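Local structure of alginate biosynthesis protein AlgX (Pseudomonas aeruginosa, 4KNC) at residues Leu67-Asp72 and Gln312-Val317; Gly78-Val83 and Gly125-Asp130; Pro129-Leu134 and Lys161-Thr166; Ile237-Thr242 and Ile293-Phe298. The protein takes part in the O-acetylation of the exopolysaccharide alginate and protects the polymer from degradation as it crosses the periplasm. All blocks are in the same frame, centred on the assembly; numbering follows the deposited sequence.

Contact 1: Leu67-Asp72 and Gln312-Val317; sequences LRALRD and QAMPLV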
loop_
_atom_site.group_PDB
_atom_site.type_symbol
_atom_site.label_atom_id
_atom_site.label_comp_id
_atom_site.label_asym_id
_atom_site.label_seq_id
_atom_site.Cartn_x
_atom_site.Cartn_y
_atom_site.Cartn_z
ATOM N N LEU A 67 3.498 -9.863 8.862
ATOM C CA LEU A 67 2.280 -9.963 8.066
ATOM C C LEU A 67 1.237 -10.779 8.816
ATOM O O LEU A 67 0.081 -10.362 8.920
ATOM C CB LEU A 67 2.569 -10.541 6.680
ATOM C CG LEU A 67 3.154 -9.524 5.676
ATOM C CD1 LEU A 67 3.799 -10.199 4.482
ATOM C CD2 LEU A 67 2.080 -8.559 5.212
ATOM N N ARG A 68 1.649 -11.926 9.358
ATOM C CA ARG A 68 0.721 -12.759 10.145
ATOM C C ARG A 68 0.181 -12.023 11.380
ATOM O O ARG A 68 -1.017 -12.066 11.665
ATOM C CB ARG A 68 1.366 -14.100 10.528
ATOM C CG ARG A 68 0.793 -14.784 11.769
ATOM C CD ARG A 68 -0.670 -15.230 11.613
ATOM N NE ARG A 68 -0.866 -16.402 10.759
ATOM C CZ ARG A 68 -2.029 -17.048 10.642
ATOM N NH1 ARG A 68 -2.134 -18.103 9.846
ATOM N NH2 ARG A 68 -3.092 -16.643 11.329
ATOM N N ALA A 69 1.059 -11.325 12.095
ATOM C CA ALA A 69 0.640 -10.557 13.260
ATOM C C ALA A 69 -0.399 -9.495 12.898
ATOM O O ALA A 69 -1.402 -9.326 13.605
ATOM C CB ALA A 69 1.857 -9.905 13.929
ATOM N N LEU A 70 -0.155 -8.770 11.804
ATOM C CA LEU A 70 -1.102 -7.753 11.360
ATOM C C LEU A 70 -2.440 -8.373 10.971
ATOM O O LEU A 70 -3.503 -7.881 11.371
ATOM C CB LEU A 70 -0.532 -6.946 10.189
ATOM C CG LEU A 70 -1.489 -5.920 9.568
ATOM C CD1 LEU A 70 -1.955 -4.926 10.642
ATOM C CD2 LEU A 70 -0.838 -5.198 8.393
ATOM N N ARG A 71 -2.383 -9.454 10.196
ATOM C CA ARG A 71 -3.596 -10.185 9.825
ATOM C C ARG A 71 -4.396 -10.569 11.067
ATOM O O ARG A 71 -5.619 -10.429 11.094
ATOM C CB ARG A 71 -3.260 -11.432 8.989
ATOM C CG ARG A 71 -4.455 -12.310 8.603
ATOM C CD ARG A 71 -4.726 -13.399 9.665
ATOM N NE ARG A 71 -5.899 -14.213 9.351
ATOM C CZ ARG A 71 -6.617 -14.854 10.269
ATOM N NH1 ARG A 71 -6.279 -14.760 11.550
ATOM N NH2 ARG A 71 -7.674 -15.576 9.913
ATOM N N ASP A 72 -3.701 -11.045 12.097
ATOM C CA ASP A 72 -4.376 -11.496 13.313
ATOM C C ASP A 72 -5.024 -10.344 14.044
ATOM O O ASP A 72 -6.182 -10.430 14.436
ATOM C CB ASP A 72 -3.419 -12.235 14.242
ATOM C CG ASP A 72 -3.102 -13.623 13.752
ATOM O OD1 ASP A 72 -3.901 -14.176 12.960
ATOM O OD2 ASP A 72 -2.059 -14.164 14.165
ATOM N N GLN A 312 3.269 1.354 13.170
ATOM C CA GLN A 312 2.088 2.190 13.008
ATOM C C GLN A 312 0.826 1.330 12.813
ATOM O O GLN A 312 -0.182 1.515 13.501
ATOM C CB GLN A 312 2.275 3.133 11.820
ATOM C CG GLN A 312 3.394 4.136 11.996
ATOM C CD GLN A 312 3.691 4.886 10.728
ATOM O OE1 GLN A 312 2.977 5.829 10.360
ATOM N NE2 GLN A 312 4.744 4.462 10.028
ATOM N N ALA A 313 0.886 0.382 11.883
ATOM C CA ALA A 313 -0.310 -0.379 11.522
ATOM C C ALA A 313 -0.922 -1.135 12.696
ATOM O O ALA A 313 -2.138 -1.089 12.881
ATOM C CB ALA A 313 -0.034 -1.314 10.352
ATOM N N MET A 314 -0.086 -1.799 13.496
ATOM C CA MET A 314 -0.585 -2.582 14.629
ATOM C C MET A 314 -1.463 -1.775 15.603
ATOM O O MET A 314 -2.626 -2.115 15.794
ATOM C CB MET A 314 0.549 -3.333 15.357
ATOM C CG MET A 314 1.170 -4.446 14.536
ATOM S SD MET A 314 0.007 -5.796 14.240
ATOM C CE MET A 314 0.188 -6.695 15.786
ATOM N N PRO A 315 -0.925 -0.697 16.205
ATOM C CA PRO A 315 -1.788 0.062 17.120
ATOM C C PRO A 315 -2.896 0.836 16.415
ATOM O O PRO A 315 -3.860 1.233 17.065
ATOM C CB PRO A 315 -0.816 1.050 17.770
ATOM C CG PRO A 315 0.258 1.232 16.727
ATOM C CD PRO A 315 0.437 -0.131 16.154
ATOM N N LEU A 316 -2.758 1.068 15.116
ATOM C CA LEU A 316 -3.801 1.769 14.373
ATOM C C LEU A 316 -5.104 0.963 14.280
ATOM O O LEU A 316 -6.190 1.537 14.142
ATOM C CB LEU A 316 -3.311 2.164 12.978
ATOM C CG LEU A 316 -2.527 3.473 12.950
ATOM C CD1 LEU A 316 -1.993 3.726 11.549
ATOM C CD2 LEU A 316 -3.428 4.603 13.405
ATOM N N VAL A 317 -4.998 -0.361 14.351
ATOM C CA VAL A 317 -6.195 -1.204 14.307
ATOM C C VAL A 317 -7.208 -0.797 15.389
ATOM O O VAL A 317 -8.414 -0.802 15.139
ATOM C CB VAL A 317 -5.843 -2.704 14.406
ATOM C CG1 VAL A 317 -7.099 -3.553 14.478
ATOM C CG2 VAL A 317 -5.016 -3.112 13.217
#
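Two nearly parallel helices of the SGNH hydrolase-like domain meet here, with Leu-70 of helix 61-76 packed against Ala-313, Met-314 and Val-317 of segment 312-317. Their axes cross at only 17° and come within 9.9 Å. The Met-314 chain is bent at chi2 and chi3 (-67° and -82°), which folds its thioether back over the backbone of the first helix. SD lies 3.7 Å from Leu-70 CA. The methyl CE goes further, to 4.1 Å from Ala-69 CB. Leu-70 and Met-314 run past each other in opposite directions. Leu-70 CD1 then dips between Ala-313 CB, at 4.1 Å, and Val-317 CG2, at 4.4 Å. No hydrogen bond joins the two segments. The polar groups of the first segment work elsewhere: Asp-72 OD1 takes both Arg-68 NH2 (3.1 Å) and Arg-71 NH1 (2.8 Å), and the Arg-68 donor uses the syn lone pair of that oxygen. The helices therefore meet by van der Waals packing, of methyl groups and one thioether against side chains and backbone, while Arg-68, Arg-71 and Asp-72 pair with one another and the arginines also bond to the carbonyls of Gln-123 and Gly-125.

Contact 2: Gly78-Val83 and Gly125-Asp130; sequences GIELVV and GIWTPD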
loop_
_atom_site.group_PDB
_atom_site.type_symbol
_atom_site.label_atom_id
_atom_site.label_comp_id
_atom_site.label_asym_id
_atom_site.label_seq_id
_atom_site.Cartn_x
_atom_site.Cartn_y
_atom_site.Cartn_z
ATOM N N GLY A 78 -12.683 -8.270 13.656
ATOM C CA GLY A 78 -13.711 -8.708 12.723
ATOM C C GLY A 78 -13.443 -8.353 11.258
ATOM O O GLY A 78 -14.379 -8.205 10.467
ATOM N N ILE A 79 -12.167 -8.228 10.896
ATOM C CA ILE A 79 -11.780 -7.874 9.527
ATOM C C ILE A 79 -10.958 -8.976 8.850
ATOM O O ILE A 79 -9.911 -9.387 9.358
ATOM C CB ILE A 79 -10.978 -6.558 9.502
ATOM C CG1 ILE A 79 -11.698 -5.483 10.319
ATOM C CG2 ILE A 79 -10.765 -6.073 8.072
ATOM C CD1 ILE A 79 -10.837 -4.273 10.600
ATOM N N GLU A 80 -11.446 -9.457 7.707
ATOM C CA GLU A 80 -10.715 -10.440 6.912
ATOM C C GLU A 80 -9.820 -9.683 5.940
ATOM O O GLU A 80 -10.242 -8.677 5.368
ATOM C CB GLU A 80 -11.687 -11.320 6.118
ATOM C CG GLU A 80 -12.634 -12.156 6.955
ATOM C CD GLU A 80 -11.984 -13.424 7.477
ATOM O OE1 GLU A 80 -10.966 -13.868 6.901
ATOM O OE2 GLU A 80 -12.484 -13.975 8.468
ATOM N N LEU A 81 -8.602 -10.173 5.730
ATOM C CA LEU A 81 -7.665 -9.500 4.840
ATOM C C LEU A 81 -7.478 -10.235 3.503
ATOM O O LEU A 81 -7.217 -11.437 3.472
ATOM C CB LEU A 81 -6.309 -9.302 5.537
ATOM C CG LEU A 81 -5.240 -8.524 4.752
ATOM C CD1 LEU A 81 -5.705 -7.107 4.472
ATOM C CD2 LEU A 81 -3.924 -8.510 5.511
ATOM N N VAL A 82 -7.626 -9.497 2.405
ATOM C CA VAL A 82 -7.325 -10.004 1.077
ATOM C C VAL A 82 -6.147 -9.212 0.514
ATOM O O VAL A 82 -6.190 -7.979 0.491
ATOM C CB VAL A 82 -8.541 -9.834 0.137
ATOM C CG1 VAL A 82 -8.173 -10.178 -1.303
ATOM C CG2 VAL A 82 -9.711 -10.688 0.612
ATOM N N VAL A 83 -5.091 -9.899 0.076
ATOM C CA VAL A 83 -3.969 -9.201 -0.557
ATOM C C VAL A 83 -3.960 -9.419 -2.076
ATOM O O VAL A 83 -4.024 -10.551 -2.570
ATOM C CB VAL A 83 -2.570 -9.539 0.080
ATOM C CG1 VAL A 83 -1.438 -9.205 -0.874
ATOM C CG2 VAL A 83 -2.359 -8.786 1.399
ATOM N N GLY A 125 -2.542 -16.554 6.892
ATOM C CA GLY A 125 -3.965 -16.369 7.166
ATOM C C GLY A 125 -4.586 -15.277 6.298
ATOM O O GLY A 125 -5.599 -14.667 6.647
ATOM N N ILE A 126 -3.972 -15.040 5.150
ATOM C CA ILE A 126 -4.411 -13.982 4.251
ATOM C C ILE A 126 -5.034 -14.571 2.989
ATOM O O ILE A 126 -4.448 -15.432 2.341
ATOM C CB ILE A 126 -3.223 -13.065 3.873
ATOM C CG1 ILE A 126 -2.686 -12.362 5.129
ATOM C CG2 ILE A 126 -3.639 -12.068 2.762
ATOM C CD1 ILE A 126 -1.474 -11.452 4.880
ATOM N N TRP A 127 -6.230 -14.109 2.647
ATOM C CA TRP A 127 -6.891 -14.541 1.429
ATOM C C TRP A 127 -6.163 -13.923 0.255
ATOM O O TRP A 127 -6.024 -12.701 0.192
ATOM C CB TRP A 127 -8.355 -14.094 1.436
ATOM C CG TRP A 127 -9.180 -14.806 2.485
ATOM C CD1 TRP A 127 -9.446 -14.372 3.755
ATOM C CD2 TRP A 127 -9.825 -16.084 2.355
ATOM N NE1 TRP A 127 -10.222 -15.292 4.416
ATOM C CE2 TRP A 127 -10.461 -16.356 3.587
ATOM C CE3 TRP A 127 -9.919 -17.022 1.325
ATOM C CZ2 TRP A 127 -11.194 -17.524 3.813
ATOM C CZ3 TRP A 127 -10.649 -18.193 1.553
ATOM C CH2 TRP A 127 -11.276 -18.427 2.789
ATOM N N THR A 128 -5.705 -14.753 -0.679
ATOM C CA THR A 128 -4.828 -14.251 -1.727
ATOM C C THR A 128 -5.159 -14.759 -3.122
ATOM O O THR A 128 -4.831 -15.891 -3.457
ATOM C CB THR A 128 -3.384 -14.615 -1.425
ATOM O OG1 THR A 128 -3.130 -14.378 -0.035
ATOM C CG2 THR A 128 -2.453 -13.776 -2.292
ATOM N N PRO A 129 -5.799 -13.915 -3.944
ATOM C CA PRO A 129 -6.129 -14.353 -5.303
ATOM C C PRO A 129 -4.889 -14.799 -6.069
ATOM O O PRO A 129 -3.789 -14.225 -5.927
ATOM C CB PRO A 129 -6.732 -13.096 -5.932
ATOM C CG PRO A 129 -7.312 -12.358 -4.774
ATOM C CD PRO A 129 -6.367 -12.589 -3.637
ATOM N N ASP A 130 -5.070 -15.841 -6.866
ATOM C CA ASP A 130 -3.989 -16.397 -7.673
ATOM C C ASP A 130 -4.148 -15.925 -9.108
ATOM O O ASP A 130 -5.088 -16.329 -9.792
ATOM C CB ASP A 130 -4.073 -17.926 -7.609
ATOM C CG ASP A 130 -2.987 -18.612 -8.410
ATOM O OD1 ASP A 130 -2.225 -17.930 -9.119
ATOM O OD2 ASP A 130 -2.905 -19.853 -8.327
HETATM O O HOH W 1 -8.767 -15.075 7.547
HETATM O O HOH W 2 -7.720 -12.486 6.931
HETATM O O HOH W 3 -3.053 -11.682 -4.772
#
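Val-82 and Trp-127 form a single beta bridge, and side chains of the 125-130 loop pack along this edge of the strand. The bridge has two bonds. Trp-127 N donates to Leu-81 O and Val-83 N donates to Trp-127 O, both at 3.0 Å. The Val-82 CA hydrogen also points at Trp-127 O, with CA and O 3.1 Å apart. Ile-126 fills the dip between Leu-81 and Val-83. Its CG2 branch sits 3.8 Å from Val-83 CG2. The Ile-126 and Leu-81 side chains lie side by side and point the same way, with CD1 of Ile-126 3.9 Å from CD2 of Leu-81. The two methyls of Val-82 straddle other bumps: CG2 rests 3.8 Å from Trp-127 CB, and CG1 meets Pro-129 CD at the same distance, crossing the proline at about a right angle. The indole turns its edge to the strand. NE1 donates to Glu-80 OE1 at 3.0 Å; the oxygen lies near the ring plane, but the donor stands 39° out of the carboxylate plane. The Glu-80 chain, bent at chi2 (-81°), brings the oxygen there. Waters fill in where the backbones part. One links Leu-81 N to Gly-125 O, and another links Val-83 O to Pro-129 O. Gly-78 and Gly-125 each end a helix with a Schellman motif, and each comes just before the residues that touch. On its other side the strand bonds to strand 293-298, so the loop adds one bridge to the outer edge of the parallel sheet of an SGNH hydrolase-like fold.

Contact 3: Pro129-Leu134 and Lys161-Thr166; sequences PDFSPL and KIVAET
Ile-162 carries CG1 anti to its carbonyl carbon (chi1 -66°) and continues extended, which sends CD1 out from the helix to meet Leu-134 tip to tip. Leu-134 has the same first rotation (chi1 -52°), and its CG ends 3.8 Å from Ile-162 CD1. The other branch of the isoleucine, CG2, packs against the loop backbone, 3.5 Å from Asp-130 O. It also approaches Pro-129 CB to 4.1 Å. Phe-131 crosses Val-163 obliquely. The valine methyl CG2 comes up at the ring edge, near the ring plane, 3.7 Å from Phe-131 CZ. Pro-129 lays its CG over the helix between Val-163 and Thr-166. This atom is 3.9 Å from Val-163 CG2 and 3.6 Å from Thr-166 OG1, and the proline ring crosses the threonine at about a right angle. The hydroxyl of Thr-166 makes no hydrogen bond to the loop, and the contact is one of van der Waals packing. The loop holds its own shape. Asp-130 OD1 accepts Ser-132 N at 2.8 Å in an Asx turn and also takes the Ser-132 hydroxyl at 2.6 Å. Both donors reach it from the same face of the carboxylate plane. This turn leads into the short 3-10 segment 132-134 that presents Leu-134. Around the contact, Asp-130, Phe-131 and Ser-132 touch helix 107-123, while Val-163 meets Leu-255 of helix 251-259. Phe-131 and Val-163 also reach Val-84, so the loop and helix 153-169 pack together beside strand 80-85 of the parallel sheet.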
loop_
_atom_site.group_PDB
_atom_site.type_symbol
_atom_site.label_atom_id
_atom_site.label_comp_id
_atom_site.label_asym_id
_atom_site.label_seq_id
_atom_site.Cartn_x
_atom_site.Cartn_y
_atom_site.Cartn_z
ATOM N N PRO A 129 -5.799 -13.915 -3.944
ATOM C CA PRO A 129 -6.129 -14.353 -5.303
ATOM C C PRO A 129 -4.889 -14.799 -6.069
ATOM O O PRO A 129 -3.789 -14.225 -5.927
ATOM C CB PRO A 129 -6.732 -13.096 -5.932
ATOM C CG PRO A 129 -7.312 -12.358 -4.774
ATOM C CD PRO A 129 -6.367 -12.589 -3.637
ATOM N N ASP A 130 -5.070 -15.841 -6.866
ATOM C CA ASP A 130 -3.989 -16.397 -7.673
ATOM C C ASP A 130 -4.148 -15.925 -9.108
ATOM O O ASP A 130 -5.088 -16.329 -9.792
ATOM C CB ASP A 130 -4.073 -17.926 -7.609
ATOM C CG ASP A 130 -2.987 -18.612 -8.410
ATOM O OD1 ASP A 130 -2.225 -17.930 -9.119
ATOM O OD2 ASP A 130 -2.905 -19.853 -8.327
ATOM N N PHE A 131 -3.223 -15.087 -9.570
ATOM C CA PHE A 131 -3.304 -14.502 -10.906
ATOM C C PHE A 131 -2.573 -15.331 -11.954
ATOM O O PHE A 131 -2.551 -14.958 -13.126
ATOM C CB PHE A 131 -2.765 -13.046 -10.917
ATOM C CG PHE A 131 -3.533 -12.117 -10.009
ATOM C CD1 PHE A 131 -4.881 -11.857 -10.244
ATOM C CD2 PHE A 131 -2.921 -11.532 -8.904
ATOM C CE1 PHE A 131 -5.608 -11.009 -9.403
ATOM C CE2 PHE A 131 -3.643 -10.694 -8.058
ATOM C CZ PHE A 131 -4.986 -10.424 -8.315
ATOM N N SER A 132 -1.992 -16.459 -11.548
ATOM C CA SER A 132 -1.226 -17.262 -12.498
ATOM C C SER A 132 -1.981 -17.697 -13.776
ATOM O O SER A 132 -1.356 -17.827 -14.826
ATOM C CB SER A 132 -0.524 -18.450 -11.817
ATOM O OG SER A 132 -1.454 -19.309 -11.186
ATOM N N PRO A 133 -3.317 -17.884 -13.713
ATOM C CA PRO A 133 -3.949 -18.153 -15.016
ATOM C C PRO A 133 -3.799 -17.022 -16.031
ATOM O O PRO A 133 -4.001 -17.266 -17.223
ATOM C CB PRO A 133 -5.427 -18.342 -14.663
ATOM C CG PRO A 133 -5.407 -18.853 -13.253
ATOM C CD PRO A 133 -4.253 -18.112 -12.597
ATOM N N LEU A 134 -3.437 -15.818 -15.582
ATOM C CA LEU A 134 -3.267 -14.693 -16.500
ATOM C C LEU A 134 -1.854 -14.586 -17.062
ATOM O O LEU A 134 -1.585 -13.725 -17.900
ATOM C CB LEU A 134 -3.641 -13.372 -15.818
ATOM C CG LEU A 134 -5.011 -13.364 -15.154
ATOM C CD1 LEU A 134 -5.297 -11.978 -14.570
ATOM C CD2 LEU A 134 -6.082 -13.794 -16.171
ATOM N N LYS A 161 -11.855 -9.936 -11.917
ATOM C CA LYS A 161 -12.676 -11.146 -12.035
ATOM C C LYS A 161 -12.184 -12.257 -11.064
ATOM O O LYS A 161 -12.973 -12.844 -10.291
ATOM C CB LYS A 161 -12.706 -11.628 -13.489
ATOM C CG LYS A 161 -13.803 -12.625 -13.791
ATOM C CD LYS A 161 -13.926 -12.851 -15.290
ATOM C CE LYS A 161 -14.094 -11.532 -16.024
ATOM N N ILE A 162 -10.869 -12.490 -11.068
ATOM C CA ILE A 162 -10.261 -13.448 -10.145
ATOM C C ILE A 162 -10.402 -13.026 -8.671
ATOM O O ILE A 162 -10.801 -13.845 -7.801
ATOM C CB ILE A 162 -8.792 -13.710 -10.515
ATOM C CG1 ILE A 162 -8.720 -14.406 -11.875
ATOM C CG2 ILE A 162 -8.099 -14.569 -9.452
ATOM C CD1 ILE A 162 -7.295 -14.631 -12.365
ATOM N N VAL A 163 -10.115 -11.753 -8.384
ATOM C CA VAL A 163 -10.242 -11.286 -6.994
ATOM C C VAL A 163 -11.670 -11.493 -6.471
ATOM O O VAL A 163 -11.872 -11.953 -5.342
ATOM C CB VAL A 163 -9.831 -9.801 -6.804
ATOM C CG1 VAL A 163 -10.007 -9.397 -5.335
ATOM C CG2 VAL A 163 -8.392 -9.580 -7.246
ATOM N N ALA A 164 -12.652 -11.165 -7.315
ATOM C CA ALA A 164 -14.062 -11.342 -6.998
ATOM C C ALA A 164 -14.339 -12.791 -6.617
ATOM O O ALA A 164 -15.060 -13.063 -5.634
ATOM C CB ALA A 164 -14.934 -10.934 -8.170
ATOM N N GLU A 165 -13.766 -13.723 -7.384
ATOM C CA GLU A 165 -13.937 -15.126 -6.989
ATOM C C GLU A 165 -13.389 -15.389 -5.590
ATOM O O GLU A 165 -14.043 -16.056 -4.797
ATOM C CB GLU A 165 -13.359 -16.088 -8.022
ATOM C CG GLU A 165 -14.172 -16.067 -9.309
ATOM C CD GLU A 165 -15.649 -16.326 -9.043
ATOM O OE1 GLU A 165 -15.960 -17.429 -8.536
ATOM O OE2 GLU A 165 -16.491 -15.432 -9.315
ATOM N N THR A 166 -12.221 -14.836 -5.256
ATOM C CA THR A 166 -11.756 -14.972 -3.857
ATOM C C THR A 166 -12.704 -14.328 -2.820
ATOM O O THR A 166 -12.979 -14.918 -1.772
ATOM C CB THR A 166 -10.313 -14.443 -3.662
ATOM O OG1 THR A 166 -9.400 -15.306 -4.334
ATOM C CG2 THR A 166 -9.929 -14.398 -2.193
#

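Contact 4: Ile237-Thr242 and Ile293-Phe298; sequences IALVGT and ILIWEF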
loop_
_atom_site.group_PDB
_atom_site.type_symbol
_atom_site.label_atom_id
_atom_site.label_comp_id
_atom_site.label_asym_id
_atom_site.label_seq_id
_atom_site.Cartn_x
_atom_site.Cartn_y
_atom_site.Cartn_z
ATOM N N ILE A 237 -16.939 -3.617 2.319
ATOM C CA ILE A 237 -15.650 -3.951 1.708
ATOM C C ILE A 237 -14.871 -2.677 1.362
ATOM O O ILE A 237 -15.405 -1.777 0.723
ATOM C CB ILE A 237 -15.816 -4.795 0.422
ATOM C CG1 ILE A 237 -16.689 -6.031 0.694
ATOM C CG2 ILE A 237 -14.445 -5.201 -0.111
ATOM C CD1 ILE A 237 -16.790 -6.990 -0.493
ATOM N N ALA A 238 -13.616 -2.613 1.797
ATOM C CA ALA A 238 -12.771 -1.446 1.589
ATOM C C ALA A 238 -11.529 -1.846 0.830
ATOM O O ALA A 238 -10.998 -2.938 1.021
ATOM C CB ALA A 238 -12.386 -0.830 2.922
ATOM N N LEU A 239 -11.073 -0.951 -0.033
ATOM C CA LEU A 239 -9.912 -1.190 -0.858
ATOM C C LEU A 239 -8.839 -0.174 -0.508
ATOM O O LEU A 239 -9.083 1.035 -0.529
ATOM C CB LEU A 239 -10.293 -1.060 -2.333
ATOM C CG LEU A 239 -9.175 -1.111 -3.373
ATOM C CD1 LEU A 239 -8.372 -2.405 -3.281
ATOM C CD2 LEU A 239 -9.768 -0.938 -4.761
ATOM N N VAL A 240 -7.654 -0.663 -0.170
ATOM C CA VAL A 240 -6.513 0.217 0.033
ATOM C C VAL A 240 -5.441 -0.209 -0.958
ATOM O O VAL A 240 -5.294 -1.402 -1.234
ATOM C CB VAL A 240 -6.004 0.212 1.499
ATOM C CG1 VAL A 240 -7.023 0.894 2.398
ATOM C CG2 VAL A 240 -5.710 -1.211 1.990
ATOM N N GLY A 241 -4.731 0.760 -1.530
ATOM C CA GLY A 241 -3.868 0.465 -2.657
ATOM C C GLY A 241 -3.124 1.653 -3.223
ATOM O O GLY A 241 -3.031 2.698 -2.589
ATOM N N THR A 242 -2.599 1.474 -4.430
ATOM C CA THR A 242 -1.720 2.446 -5.060
ATOM C C THR A 242 -2.452 3.177 -6.178
ATOM O O THR A 242 -3.680 3.084 -6.290
ATOM C CB THR A 242 -0.527 1.728 -5.681
ATOM O OG1 THR A 242 -0.989 0.908 -6.767
ATOM C CG2 THR A 242 0.169 0.845 -4.625
ATOM N N ILE A 293 -14.399 -6.881 5.152
ATOM C CA ILE A 293 -13.317 -7.295 4.268
ATOM C C ILE A 293 -12.454 -6.087 3.866
ATOM O O ILE A 293 -12.966 -5.024 3.497
ATOM C CB ILE A 293 -13.851 -8.003 2.990
ATOM C CG1 ILE A 293 -14.804 -9.149 3.346
ATOM C CG2 ILE A 293 -12.691 -8.507 2.116
ATOM C CD1 ILE A 293 -15.323 -9.905 2.142
ATOM N N LEU A 294 -11.147 -6.264 3.965
ATOM C CA LEU A 294 -10.186 -5.242 3.578
ATOM C C LEU A 294 -9.326 -5.803 2.456
ATOM O O LEU A 294 -8.638 -6.811 2.640
ATOM C CB LEU A 294 -9.302 -4.864 4.776
ATOM C CG LEU A 294 -8.182 -3.836 4.553
ATOM C CD1 LEU A 294 -8.748 -2.502 4.093
ATOM C CD2 LEU A 294 -7.377 -3.656 5.836
ATOM N N ILE A 295 -9.383 -5.170 1.293
ATOM C CA ILE A 295 -8.559 -5.580 0.164
ATOM C C ILE A 295 -7.319 -4.678 0.050
ATOM O O ILE A 295 -7.427 -3.456 0.045
ATOM C CB ILE A 295 -9.351 -5.487 -1.152
ATOM C CG1 ILE A 295 -10.640 -6.305 -1.065
ATOM C CG2 ILE A 295 -8.507 -5.960 -2.335
ATOM C CD1 ILE A 295 -11.564 -6.028 -2.226
ATOM N N TRP A 296 -6.146 -5.284 -0.071
ATOM C CA TRP A 296 -4.902 -4.531 -0.029
ATOM C C TRP A 296 -4.069 -4.836 -1.260
ATOM O O TRP A 296 -3.597 -5.952 -1.436
ATOM C CB TRP A 296 -4.141 -4.867 1.260
ATOM C CG TRP A 296 -2.861 -4.095 1.484
ATOM C CD1 TRP A 296 -2.424 -2.977 0.817
ATOM C CD2 TRP A 296 -1.844 -4.414 2.438
ATOM N NE1 TRP A 296 -1.195 -2.576 1.317
ATOM C CE2 TRP A 296 -0.818 -3.448 2.302
ATOM C CE3 TRP A 296 -1.694 -5.427 3.386
ATOM C CZ2 TRP A 296 0.332 -3.470 3.088
ATOM C CZ3 TRP A 296 -0.550 -5.442 4.173
ATOM C CH2 TRP A 296 0.442 -4.473 4.018
ATOM N N GLU A 297 -3.897 -3.823 -2.106
ATOM C CA GLU A 297 -3.239 -3.978 -3.397
ATOM C C GLU A 297 -1.877 -3.275 -3.445
ATOM O O GLU A 297 -1.764 -2.094 -3.108
ATOM C CB GLU A 297 -4.149 -3.442 -4.510
ATOM C CG GLU A 297 -3.444 -3.243 -5.857
ATOM C CD GLU A 297 -2.846 -1.826 -6.023
ATOM O OE1 GLU A 297 -1.633 -1.732 -6.315
ATOM O OE2 GLU A 297 -3.576 -0.816 -5.866
ATOM N N PHE A 298 -0.853 -4.013 -3.865
ATOM C CA PHE A 298 0.484 -3.460 -4.081
ATOM C C PHE A 298 1.288 -4.379 -5.004
ATOM O O PHE A 298 0.883 -5.518 -5.263
ATOM C CB PHE A 298 1.213 -3.252 -2.750
ATOM C CG PHE A 298 1.267 -4.478 -1.883
ATOM C CD1 PHE A 298 0.237 -4.763 -0.995
ATOM C CD2 PHE A 298 2.349 -5.353 -1.954
ATOM C CE1 PHE A 298 0.270 -5.907 -0.192
ATOM C CE2 PHE A 298 2.395 -6.496 -1.155
ATOM C CZ PHE A 298 1.348 -6.772 -0.270
#
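Ile-237 and Ile-293 lie side by side and point the same way, as in-register neighbours on two parallel strands of the SGNH hydrolase-like core. Four backbone bonds join the strands, among them Val-240 N to Ile-295 O at 2.8 Å. Ile-237, Leu-239, Ile-293 and Ile-295 share one face of the sheet. There Ile-295 is crossed obliquely by both neighbours: its CD1 meets Ile-237 CG2 and its CG2 meets Leu-239 CD1, each at 3.7 Å. On the other face Val-240 crosses Leu-294 at about a right angle. Val-240 CG2 also lies 3.9 Å from Trp-296 CD1. The indole in turn has Phe-298 CE1 over its centre, 3.6 Å above the plane. Beyond the end of strand 237-240, Glu-297 of the other strand bends at chi2 (-91°) and turns its carboxylate across Thr-242. OE2 accepts Thr-242 N from above the carboxylate plane, and it also bonds to Ser-245 OG. Thr-242 precedes Ser-243, the inferred nucleophile, so Glu-297 probably helps to set the nucleophile loop. Thr-242 OG1 stands between the backbone N and the carbonyl carbon (chi1 66°), which points it at Glu-297, and donates to the syn lone pair of OE1 at 2.8 Å.

From the N terminus, helix 61-76 opens contact 1 and passes directly into strand 80-85, which opens contact 2. Contact 2 closes after helix 107-123. Contact 3 begins on the same loop, sharing Pro-129 and Asp-130, and closes on helix 153-169. Contact 4 follows in series, from strand 237-240 to strand 293-298. Helix 307-316 then closes contact 1, so the other three nest within its loop. Contacts 2 and 4 meet in the parallel sheet, where Val-82 bonds to Leu-294 and Trp-296. Contact 1 touches Trp-296 through Leu-67 and Leu-70, and Gly-125 of contact 2 through Arg-71. Contacts 1 and 3 do not touch.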